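Local structure of endo-1,4-b-d-mannanase (Trichoderma reesei, 1QNR) at residues S2-I7 against S196-T201; W71-S76 against N121-A126; W253-I258 against A288-T293; M304-G309 against N319-T324. The protein hydrolyses internal beta-1,4-mannosidic bonds of mannans, probably by the retaining mechanism common to glycoside hydrolase family 5. One frame throughout, in Å; residues are numbered along the deposited sequence.

Contact 1: residues S2-I7 against S196-T201. With NAG (2-acetamido-2-deoxy-beta-D-glucopyranose), chain G.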
# COMPACT_ATOMS: atom_id res chain seq x y z
N SER A 2 -18.44 -12.68 -5.24
CA SER A 2 -17.00 -12.46 -5.32
C SER A 2 -16.61 -12.27 -6.79
O SER A 2 -16.85 -13.20 -7.58
CB SER A 2 -16.19 -13.63 -4.74
OG SER A 2 -14.82 -13.21 -4.61
N SER A 3 -16.15 -11.07 -7.16
CA SER A 3 -15.81 -10.82 -8.60
C SER A 3 -14.48 -10.07 -8.68
O SER A 3 -14.11 -9.68 -7.57
CB SER A 3 -16.90 -9.98 -9.29
OG SER A 3 -17.25 -8.87 -8.51
N PHE A 4 -13.93 -9.72 -9.86
CA PHE A 4 -12.67 -8.95 -9.77
C PHE A 4 -13.03 -7.49 -9.42
O PHE A 4 -14.08 -6.94 -9.89
CB PHE A 4 -11.89 -8.96 -11.11
CG PHE A 4 -11.31 -10.28 -11.51
CD1 PHE A 4 -10.37 -10.93 -10.72
CD2 PHE A 4 -11.82 -10.97 -12.63
CE1 PHE A 4 -9.89 -12.18 -11.07
CE2 PHE A 4 -11.27 -12.21 -13.01
CZ PHE A 4 -10.30 -12.81 -12.26
N VAL A 5 -12.18 -6.79 -8.66
CA VAL A 5 -12.39 -5.37 -8.33
C VAL A 5 -12.07 -4.51 -9.57
O VAL A 5 -11.05 -4.63 -10.25
CB VAL A 5 -11.50 -4.90 -7.14
CG1 VAL A 5 -11.68 -3.37 -6.93
CG2 VAL A 5 -11.79 -5.66 -5.86
N THR A 6 -13.08 -3.66 -9.93
CA THR A 6 -13.00 -2.78 -11.12
C THR A 6 -13.35 -1.36 -10.71
O THR A 6 -13.71 -1.06 -9.57
CB THR A 6 -13.96 -3.27 -12.25
OG1 THR A 6 -15.31 -3.18 -11.73
CG2 THR A 6 -13.56 -4.66 -12.73
N ILE A 7 -13.21 -0.43 -11.68
CA ILE A 7 -13.65 0.97 -11.52
C ILE A 7 -14.94 1.23 -12.36
O ILE A 7 -14.90 0.92 -13.54
CB ILE A 7 -12.47 1.90 -11.87
CG1 ILE A 7 -11.40 1.79 -10.73
CG2 ILE A 7 -12.90 3.38 -11.95
CD1 ILE A 7 -10.06 2.42 -11.07
N SER A 196 -4.40 -9.47 -16.77
CA SER A 196 -5.36 -8.46 -17.27
C SER A 196 -6.63 -8.32 -16.43
O SER A 196 -7.60 -7.59 -16.74
CB SER A 196 -5.79 -8.80 -18.71
OG SER A 196 -6.44 -10.08 -18.79
N ASN A 197 -6.71 -9.05 -15.27
CA ASN A 197 -7.85 -9.02 -14.43
C ASN A 197 -7.84 -7.90 -13.39
O ASN A 197 -8.90 -7.48 -12.95
CB ASN A 197 -7.99 -10.36 -13.65
CG ASN A 197 -8.10 -11.56 -14.55
OD1 ASN A 197 -8.84 -11.53 -15.54
ND2 ASN A 197 -7.28 -12.61 -14.23
N HIS A 198 -6.64 -7.47 -12.97
CA HIS A 198 -6.53 -6.58 -11.76
C HIS A 198 -6.01 -5.18 -12.02
O HIS A 198 -5.26 -4.91 -13.00
CB HIS A 198 -5.57 -7.26 -10.74
CG HIS A 198 -6.13 -8.55 -10.17
ND1 HIS A 198 -5.49 -9.79 -10.33
CD2 HIS A 198 -7.26 -8.74 -9.41
CE1 HIS A 198 -6.27 -10.67 -9.65
NE2 HIS A 198 -7.37 -10.09 -9.14
N LEU A 199 -6.50 -4.26 -11.16
CA LEU A 199 -6.01 -2.89 -11.15
C LEU A 199 -4.54 -2.77 -10.72
O LEU A 199 -4.01 -3.67 -10.03
CB LEU A 199 -6.85 -2.10 -10.12
CG LEU A 199 -8.37 -2.06 -10.41
CD1 LEU A 199 -9.14 -1.36 -9.25
CD2 LEU A 199 -8.68 -1.38 -11.77
N VAL A 200 -3.83 -1.73 -11.16
CA VAL A 200 -2.44 -1.44 -10.82
C VAL A 200 -2.33 0.03 -10.37
O VAL A 200 -2.93 0.94 -10.93
CB VAL A 200 -1.51 -1.71 -12.00
CG1 VAL A 200 -0.01 -1.50 -11.71
CG2 VAL A 200 -1.66 -3.16 -12.54
N THR A 201 -1.47 0.27 -9.33
CA THR A 201 -1.27 1.62 -8.81
C THR A 201 0.21 1.79 -8.38
O THR A 201 0.95 0.79 -8.26
CB THR A 201 -2.23 1.93 -7.63
OG1 THR A 201 -2.21 3.35 -7.31
CG2 THR A 201 -1.86 1.11 -6.41
C1 NAG G . -6.57 -16.26 -15.84
C2 NAG G . -7.47 -17.07 -16.76
C3 NAG G . -6.91 -16.79 -18.16
C4 NAG G . -6.87 -15.27 -18.45
C5 NAG G . -6.02 -14.53 -17.39
C6 NAG G . -6.04 -13.02 -17.57
C7 NAG G . -8.36 -19.31 -16.28
C8 NAG G . -8.02 -20.75 -16.09
N2 NAG G . -7.27 -18.50 -16.37
O3 NAG G . -7.79 -17.44 -19.10
O4 NAG G . -6.22 -15.07 -19.76
O5 NAG G . -6.62 -14.84 -16.11
O6 NAG G . -5.02 -12.43 -16.68
O7 NAG G . -9.46 -18.87 -16.42
O HOH W 1 -8.48 -5.57 -9.35
O HOH W 2 -9.76 -4.73 -12.76
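F4 and N197 show how a phenyl ring can seat an asparagine that also serves a glycan. The ring and the amide lie almost flat on each other, their planes 5° apart, with F4 CZ 3.4 Å from N197 CG. N197 CB stands over the middle of the ring, 3.6 Å from its centroid, as a CH-pi contact. F4 reaches this place because its CG is turned to the far side from its own carbonyl carbon (chi1 -69°). N197 ND2 donates to O5 of a protein-attached N-acetylglucosamine, 3.0 Å away, and also bonds the carbonyl of A156. F4 points an edge at the face of H198 in an offset T-shaped pair, centroids 5.2 Å apart and planes at 89°; the imidazole is held by D195 and by the carbonyl of S158. Were F4 replaced by alanine, N197 is likely to lose the stacking partner of its amide and CB and be less firmly fixed, and H198 to lose the ring edge. L199 makes the apolar half. Its CG lies 3.7 Å from V5 O, while CD1 meets V5 CG1 at 4.0 Å and CD2 meets I7 CD1 at 4.1 Å. No direct hydrogen bond crosses; instead one water accepts from L199 N and lies within bonding distance of V5 O, and a second joins V5 O to N197 O. L199 belongs to barrel strand 199-201, which pairs with strand 161-165 and has helix 178-194 packed on V200, while strands 6-8 and 11-14 bring the N-terminal hairpin up against L199.

Contact 2: residues W71-S76 against N121-A126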
# COMPACT_ATOMS: atom_id res chain seq x y z
N TRP A 71 11.39 -15.30 5.02
CA TRP A 71 12.04 -14.50 3.99
C TRP A 71 11.42 -14.80 2.63
O TRP A 71 11.11 -15.99 2.40
CB TRP A 71 13.59 -14.72 3.97
CG TRP A 71 14.04 -16.13 3.68
CD1 TRP A 71 13.97 -17.18 4.56
CD2 TRP A 71 14.62 -16.64 2.47
NE1 TRP A 71 14.51 -18.30 3.96
CE2 TRP A 71 14.89 -18.03 2.66
CE3 TRP A 71 14.90 -16.07 1.20
CZ2 TRP A 71 15.46 -18.79 1.65
CZ3 TRP A 71 15.46 -16.84 0.18
CH2 TRP A 71 15.74 -18.20 0.42
N PHE A 72 11.17 -13.76 1.77
CA PHE A 72 10.57 -14.05 0.46
C PHE A 72 11.66 -14.06 -0.63
O PHE A 72 11.45 -14.76 -1.64
CB PHE A 72 9.49 -13.04 0.12
CG PHE A 72 8.23 -13.04 1.04
CD1 PHE A 72 7.96 -14.09 1.92
CD2 PHE A 72 7.33 -11.98 0.97
CE1 PHE A 72 6.80 -14.04 2.73
CE2 PHE A 72 6.17 -11.92 1.76
CZ PHE A 72 5.94 -12.98 2.63
N GLN A 73 12.74 -13.30 -0.52
CA GLN A 73 13.76 -13.26 -1.59
C GLN A 73 15.14 -12.94 -0.98
O GLN A 73 15.22 -12.02 -0.13
CB GLN A 73 13.31 -12.15 -2.60
CG GLN A 73 14.33 -11.99 -3.77
CD GLN A 73 13.87 -11.03 -4.83
OE1 GLN A 73 13.93 -11.26 -6.06
NE2 GLN A 73 13.39 -9.79 -4.47
N LYS A 74 16.18 -13.67 -1.48
CA LYS A 74 17.57 -13.38 -1.08
C LYS A 74 18.26 -12.78 -2.30
O LYS A 74 18.24 -13.38 -3.40
CB LYS A 74 18.25 -14.70 -0.66
CG LYS A 74 19.77 -14.42 -0.44
CD LYS A 74 20.54 -15.67 0.00
CE LYS A 74 22.05 -15.36 -0.11
NZ LYS A 74 22.89 -16.60 0.06
N LEU A 75 18.80 -11.58 -2.14
CA LEU A 75 19.44 -10.81 -3.20
C LEU A 75 20.95 -10.95 -3.11
O LEU A 75 21.50 -10.58 -2.08
CB LEU A 75 18.99 -9.33 -3.12
CG LEU A 75 17.45 -9.20 -3.39
CD1 LEU A 75 16.97 -7.83 -2.99
CD2 LEU A 75 17.14 -9.54 -4.85
N SER A 76 21.57 -11.46 -4.17
CA SER A 76 23.04 -11.67 -4.16
C SER A 76 23.57 -11.39 -5.58
O SER A 76 23.01 -11.85 -6.60
CB SER A 76 23.20 -13.19 -3.83
OG SER A 76 24.48 -13.63 -4.12
N ASN A 121 17.53 -0.67 -0.57
CA ASN A 121 18.90 -0.87 -0.02
C ASN A 121 19.37 -2.30 -0.13
O ASN A 121 20.58 -2.52 -0.42
CB ASN A 121 18.94 -0.40 1.46
CG ASN A 121 20.34 -0.53 2.07
OD1 ASN A 121 20.58 -1.33 3.00
ND2 ASN A 121 21.17 0.33 1.57
N ALA A 122 18.51 -3.32 -0.00
CA ALA A 122 18.96 -4.72 -0.16
C ALA A 122 19.35 -4.95 -1.62
O ALA A 122 20.31 -5.73 -1.91
CB ALA A 122 17.84 -5.66 0.28
N TYR A 123 18.67 -4.37 -2.63
CA TYR A 123 19.12 -4.45 -4.03
C TYR A 123 20.43 -3.72 -4.22
O TYR A 123 21.31 -4.27 -4.95
CB TYR A 123 18.00 -3.88 -4.92
CG TYR A 123 16.76 -4.69 -5.14
CD1 TYR A 123 15.71 -4.65 -4.21
CD2 TYR A 123 16.58 -5.52 -6.28
CE1 TYR A 123 14.55 -5.40 -4.39
CE2 TYR A 123 15.43 -6.27 -6.49
CZ TYR A 123 14.41 -6.17 -5.54
OH TYR A 123 13.26 -6.91 -5.77
N VAL A 124 20.64 -2.53 -3.63
CA VAL A 124 21.92 -1.82 -3.77
C VAL A 124 23.06 -2.67 -3.19
O VAL A 124 24.15 -2.77 -3.81
CB VAL A 124 21.83 -0.46 -3.01
CG1 VAL A 124 23.21 0.20 -2.86
CG2 VAL A 124 20.84 0.43 -3.76
N ASN A 125 22.86 -3.35 -2.09
CA ASN A 125 23.95 -4.20 -1.52
C ASN A 125 24.34 -5.32 -2.51
O ASN A 125 25.55 -5.68 -2.56
CB ASN A 125 23.46 -4.88 -0.21
CG ASN A 125 23.38 -3.95 0.98
OD1 ASN A 125 24.00 -2.87 0.99
ND2 ASN A 125 22.61 -4.35 2.00
N ALA A 126 23.39 -5.89 -3.26
CA ALA A 126 23.69 -6.98 -4.16
C ALA A 126 24.18 -6.50 -5.52
O ALA A 126 25.03 -7.19 -6.12
CB ALA A 126 22.44 -7.83 -4.43
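A122 begins the helical side of this contact, its CB 4.0 Å from L75 CD1. The fold here is a (beta/alpha)8 barrel, and the two partners belong to excursions from it: helix 119-127 follows barrel strand 105-109, and strand 73-74 is the middle one of a small mixed sheet that follows barrel strand 52-54. Y123 comes next and offers a ring face to L75, the most covered residue here, whose CD1 sits 3.6 Å from the centroid and 11° off the ring normal, a CH-pi contact. At the far end of the ring the hydroxyl accepts from Q73: NE2 lies 3.2 Å from Y123 OH, with the oxygen tilted 19° from the amide plane. That amide stands nearly upright to the ring. Q73 gets there because its CG is anti to the backbone N (chi1 179°) and the chain stays extended; D60 is the main partner of NE2 and the tyrosine hydroxyl a second one, while OE1 is met by Q143. With a valine in place of Y123, a gap would probably open beside L75 CD1 and Q73 would keep D60 but lose its second acceptor. One turn on, A126 closes the contact with its methyl: CB lies 4.0 Å from L75 CB and 3.7 Å from S76 N.

Contact 3: residues W253-I258 against A288-T293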
# COMPACT_ATOMS: atom_id res chain seq x y z
N TRP A 253 -3.80 21.22 8.26
CA TRP A 253 -3.26 21.31 6.89
C TRP A 253 -3.61 20.05 6.08
O TRP A 253 -3.64 20.04 4.87
CB TRP A 253 -1.74 21.52 6.98
CG TRP A 253 -0.91 21.43 5.72
CD1 TRP A 253 -0.53 22.50 4.94
CD2 TRP A 253 -0.31 20.25 5.09
NE1 TRP A 253 0.24 22.06 3.89
CE2 TRP A 253 0.38 20.69 3.95
CE3 TRP A 253 -0.35 18.89 5.43
CZ2 TRP A 253 1.06 19.80 3.10
CZ3 TRP A 253 0.35 17.99 4.60
CH2 TRP A 253 1.03 18.46 3.46
N GLY A 254 -3.87 18.92 6.75
CA GLY A 254 -4.21 17.67 6.06
C GLY A 254 -5.49 17.74 5.26
O GLY A 254 -5.60 17.01 4.26
N ASN A 255 -6.44 18.59 5.66
CA ASN A 255 -7.69 18.68 4.89
C ASN A 255 -7.41 19.21 3.48
O ASN A 255 -7.95 18.67 2.50
CB ASN A 255 -8.73 19.59 5.62
CG ASN A 255 -9.06 18.91 6.95
OD1 ASN A 255 -9.70 17.84 7.04
ND2 ASN A 255 -8.58 19.46 8.09
N GLY A 256 -6.59 20.28 3.35
CA GLY A 256 -6.25 20.79 2.02
C GLY A 256 -5.44 19.78 1.20
O GLY A 256 -5.54 19.71 -0.03
N TRP A 257 -4.53 19.02 1.87
CA TRP A 257 -3.79 17.94 1.19
C TRP A 257 -4.74 16.90 0.55
O TRP A 257 -4.52 16.50 -0.62
CB TRP A 257 -2.85 17.27 2.21
CG TRP A 257 -1.94 16.20 1.68
CD1 TRP A 257 -2.04 14.84 1.89
CD2 TRP A 257 -0.73 16.37 0.92
NE1 TRP A 257 -1.02 14.15 1.27
CE2 TRP A 257 -0.18 15.10 0.69
CE3 TRP A 257 -0.04 17.50 0.41
CZ2 TRP A 257 1.04 14.90 0.02
CZ3 TRP A 257 1.14 17.31 -0.30
CH2 TRP A 257 1.67 16.02 -0.48
N ILE A 258 -5.78 16.49 1.29
CA ILE A 258 -6.77 15.57 0.68
C ILE A 258 -7.47 16.25 -0.49
O ILE A 258 -7.66 15.63 -1.55
CB ILE A 258 -7.80 15.18 1.79
CG1 ILE A 258 -7.11 14.36 2.90
CG2 ILE A 258 -8.96 14.41 1.16
CD1 ILE A 258 -7.97 14.35 4.20
N ALA A 288 -10.26 12.30 12.78
CA ALA A 288 -11.70 12.27 12.41
C ALA A 288 -12.05 13.30 11.34
O ALA A 288 -12.79 13.02 10.38
CB ALA A 288 -12.56 12.39 13.71
N PRO A 289 -11.59 14.57 11.42
CA PRO A 289 -11.87 15.55 10.36
C PRO A 289 -11.32 15.14 8.98
O PRO A 289 -11.97 15.41 7.94
CB PRO A 289 -11.24 16.85 10.89
CG PRO A 289 -11.13 16.68 12.36
CD PRO A 289 -10.89 15.18 12.60
N TRP A 290 -10.17 14.44 8.97
CA TRP A 290 -9.63 13.94 7.69
C TRP A 290 -10.53 12.89 7.01
O TRP A 290 -10.74 12.92 5.81
CB TRP A 290 -8.24 13.34 7.89
CG TRP A 290 -7.16 14.21 8.48
CD1 TRP A 290 -7.10 15.61 8.56
CD2 TRP A 290 -5.94 13.77 9.05
NE1 TRP A 290 -5.97 16.02 9.18
CE2 TRP A 290 -5.19 14.90 9.48
CE3 TRP A 290 -5.33 12.49 9.21
CZ2 TRP A 290 -3.95 14.81 10.10
CZ3 TRP A 290 -4.08 12.39 9.80
CH2 TRP A 290 -3.37 13.55 10.22
N GLN A 291 -11.07 12.00 7.86
CA GLN A 291 -11.98 10.95 7.33
C GLN A 291 -13.24 11.64 6.80
O GLN A 291 -13.67 11.24 5.71
CB GLN A 291 -12.36 10.01 8.51
CG GLN A 291 -11.16 9.23 9.03
CD GLN A 291 -11.58 8.21 10.08
OE1 GLN A 291 -12.50 8.51 10.92
NE2 GLN A 291 -10.89 7.08 10.08
N THR A 292 -13.76 12.68 7.49
CA THR A 292 -14.94 13.35 6.92
C THR A 292 -14.61 14.10 5.64
O THR A 292 -15.41 14.05 4.65
CB THR A 292 -15.48 14.36 7.98
OG1 THR A 292 -15.98 13.58 9.08
CG2 THR A 292 -16.60 15.23 7.40
N THR A 293 -13.47 14.78 5.55
CA THR A 293 -13.08 15.42 4.30
C THR A 293 -13.01 14.42 3.16
O THR A 293 -13.53 14.65 2.04
CB THR A 293 -11.78 16.21 4.51
OG1 THR A 293 -11.95 17.23 5.53
CG2 THR A 293 -11.25 16.86 3.24
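N255 meets T293 and W290 where two roughly parallel helices of the outer wall lie side by side, a helix-to-helix contact. The axes of segments 253-258 and 288-293 approach to 9.3 Å and cross at -22°. Near the surface, T293 OG1 is 2.8 Å from N255 OD1 and 3.0 Å from P289 O, so its single proton has two candidate acceptors. The same OD1 lies at the edge of the W290 indole, in its plane and 3.7 Å from CD1, and N255 ND2 turns back to the carbonyl of T252. In a (beta/alpha)8 barrel such neighbouring helices ring the parallel sheet, and here the inner side chains bear this out: I258 and W290 both reach F274 of strand 272-277. Between the helices, I258 sends CD1 to within 3.8 Å of W290 CB, while its other branch, CG2, meets T293 CG2 at 3.9 Å. W290 holds its CG beside its backbone N (chi1 -57°), which carries the indole across toward the other helix, where NE1 donates to the carbonyl of Y251. G254 CA lies 3.9 Å from W290 NE1, a closeness that leaves little room for a side chain there.

Contact 4: residues M304-G309 against N319-T324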
# COMPACT_ATOMS: atom_id res chain seq x y z
N MET A 304 -7.69 4.45 3.99
CA MET A 304 -7.12 3.33 4.81
C MET A 304 -6.19 3.92 5.83
O MET A 304 -5.07 4.40 5.52
CB MET A 304 -6.32 2.36 3.88
CG MET A 304 -7.23 1.90 2.71
SD MET A 304 -6.44 0.93 1.40
CE MET A 304 -6.14 -0.54 2.31
N PHE A 305 -6.56 3.87 7.12
CA PHE A 305 -5.68 4.40 8.17
C PHE A 305 -4.44 3.52 8.35
O PHE A 305 -4.46 2.30 8.10
CB PHE A 305 -6.43 4.58 9.51
CG PHE A 305 -6.98 3.30 10.15
CD1 PHE A 305 -8.20 2.77 9.77
CD2 PHE A 305 -6.20 2.60 11.07
CE1 PHE A 305 -8.71 1.64 10.42
CE2 PHE A 305 -6.73 1.43 11.70
CZ PHE A 305 -7.96 0.94 11.33
N TRP A 306 -3.33 4.17 8.82
CA TRP A 306 -2.15 3.44 9.29
C TRP A 306 -2.18 3.45 10.81
O TRP A 306 -2.09 4.59 11.40
CB TRP A 306 -0.84 4.11 8.74
CG TRP A 306 0.38 3.33 9.20
CD1 TRP A 306 1.02 3.43 10.41
CD2 TRP A 306 1.10 2.32 8.46
NE1 TRP A 306 2.08 2.54 10.47
CE2 TRP A 306 2.16 1.84 9.26
CE3 TRP A 306 0.95 1.80 7.15
CZ2 TRP A 306 3.04 0.85 8.86
CZ3 TRP A 306 1.89 0.84 6.71
CH2 TRP A 306 2.92 0.35 7.55
N GLN A 307 -2.42 2.35 11.56
CA GLN A 307 -2.50 0.99 11.02
C GLN A 307 -3.28 0.12 12.02
O GLN A 307 -3.49 0.50 13.20
CB GLN A 307 -1.09 0.36 10.88
CG GLN A 307 -0.29 0.23 12.23
CD GLN A 307 0.98 -0.61 12.08
OE1 GLN A 307 1.12 -1.56 11.31
NE2 GLN A 307 2.02 -0.28 12.92
N TRP A 308 -3.73 -1.07 11.55
CA TRP A 308 -4.39 -2.02 12.45
C TRP A 308 -3.46 -2.60 13.51
O TRP A 308 -2.31 -2.93 13.18
CB TRP A 308 -4.91 -3.21 11.55
CG TRP A 308 -5.92 -4.13 12.22
CD1 TRP A 308 -5.69 -5.30 12.85
CD2 TRP A 308 -7.32 -3.80 12.39
NE1 TRP A 308 -6.91 -5.81 13.35
CE2 TRP A 308 -7.92 -4.86 13.11
CE3 TRP A 308 -8.12 -2.72 11.93
CZ2 TRP A 308 -9.30 -4.90 13.43
CZ3 TRP A 308 -9.49 -2.76 12.25
CH2 TRP A 308 -10.06 -3.85 13.01
N GLY A 309 -3.97 -2.72 14.75
CA GLY A 309 -3.26 -3.50 15.80
C GLY A 309 -4.23 -4.57 16.33
O GLY A 309 -5.43 -4.31 16.37
N ASN A 319 2.84 -6.79 15.84
CA ASN A 319 3.77 -5.66 15.66
C ASN A 319 2.98 -4.37 15.79
O ASN A 319 1.74 -4.30 15.46
CB ASN A 319 4.40 -5.73 14.22
CG ASN A 319 5.53 -6.75 14.13
OD1 ASN A 319 5.69 -7.70 14.90
ND2 ASN A 319 6.35 -6.63 13.06
N SER A 320 3.55 -3.23 16.17
CA SER A 320 2.86 -1.96 16.38
C SER A 320 3.81 -0.77 16.38
O SER A 320 5.05 -0.99 16.43
CB SER A 320 2.07 -1.99 17.72
OG SER A 320 2.99 -2.02 18.84
N ASP A 321 3.26 0.42 16.28
CA ASP A 321 4.04 1.68 16.33
C ASP A 321 3.15 2.75 16.95
O ASP A 321 2.00 2.47 17.40
CB ASP A 321 4.55 2.01 14.91
CG ASP A 321 3.49 2.46 13.91
OD1 ASP A 321 2.30 2.62 14.26
OD2 ASP A 321 3.97 2.61 12.71
N PRO A 322 3.54 4.01 17.07
CA PRO A 322 2.74 5.05 17.75
C PRO A 322 1.45 5.41 17.02
O PRO A 322 0.65 6.19 17.55
CB PRO A 322 3.73 6.25 17.83
CG PRO A 322 5.09 5.55 17.88
CD PRO A 322 4.97 4.45 16.82
N TYR A 323 1.23 4.92 15.77
CA TYR A 323 0.02 5.18 15.01
C TYR A 323 -0.92 3.99 15.06
O TYR A 323 -2.02 4.02 14.41
CB TYR A 323 0.52 5.35 13.53
CG TYR A 323 1.39 6.60 13.29
CD1 TYR A 323 0.85 7.87 13.42
CD2 TYR A 323 2.69 6.40 12.87
CE1 TYR A 323 1.64 9.03 13.14
CE2 TYR A 323 3.48 7.55 12.55
CZ TYR A 323 2.93 8.81 12.73
OH TYR A 323 3.72 9.91 12.41
N THR A 324 -0.61 2.92 15.77
CA THR A 324 -1.53 1.77 15.82
C THR A 324 -2.86 2.10 16.49
O THR A 324 -2.96 2.76 17.55
CB THR A 324 -0.80 0.64 16.60
OG1 THR A 324 0.29 0.15 15.83
CG2 THR A 324 -1.77 -0.51 16.93
O HOH W 3 -0.08 -2.32 14.74
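Q307 and D321 meet near the C-terminal end of barrel strand 300-309, against the loop that follows it. Traced outward from the backbone, Q307 CB first lies 3.6 Å above the W306 ring plane, toward the rim. CG takes the position between backbone N and carbonyl carbon (chi1 61°), which aims the chain at the loop and sets it 3.6 Å from T324 OG1. CD stays beside the same hydroxyl. At the tip, NE2 gives a weak bond to D321 OD1 at 3.2 Å. The other carboxylate oxygen receives W306: NE1 donates to D321 OD2 at 2.9 Å and 166°, on the syn side and in the indole plane. This straight bond probably limits rotation of the indole; the Q307 bond adds a weak second hold on the carboxylate. D321 OD1 also accepts from Y323 N, an Asx turn within the type I turn D321-T324. T324 presses CG2 to 3.5 Å from G309 CA, and its hydroxyl donates to a water that bridges W308 O and N319 O. The peptide between W306 and Q307 is cis. A glycerol, probably from the crystallisation liquor, lies near W306, as such molecules often do in pockets, and a tryptophan before a non-proline cis peptide here is familiar in this family's active-site cleft.

The four contacts sample different layers of one (beta/alpha)8 barrel. Contacts 1 and 4 both reach the parallel barrel sheet, through strands 199-201 and 300-309, yet lie on opposite sides of the chain's centre, their own centres about 26 Å apart. Contact 2 belongs to excursions beyond the barrel strands and falls, in sequence, within the span bracketed by contact 1; contact 3 and then contact 4 follow. The widest separation, about 37 Å between centres, is between contacts 2 and 3. Contacts 3 and 4 are closest, about 18 Å between centres, and helix 283-295 is followed in the chain by strand 300-309. The contacts thus lie in separate regions, at a glycan-bearing edge, in the excursions, in the helical wall and near the probable cleft, and do not touch.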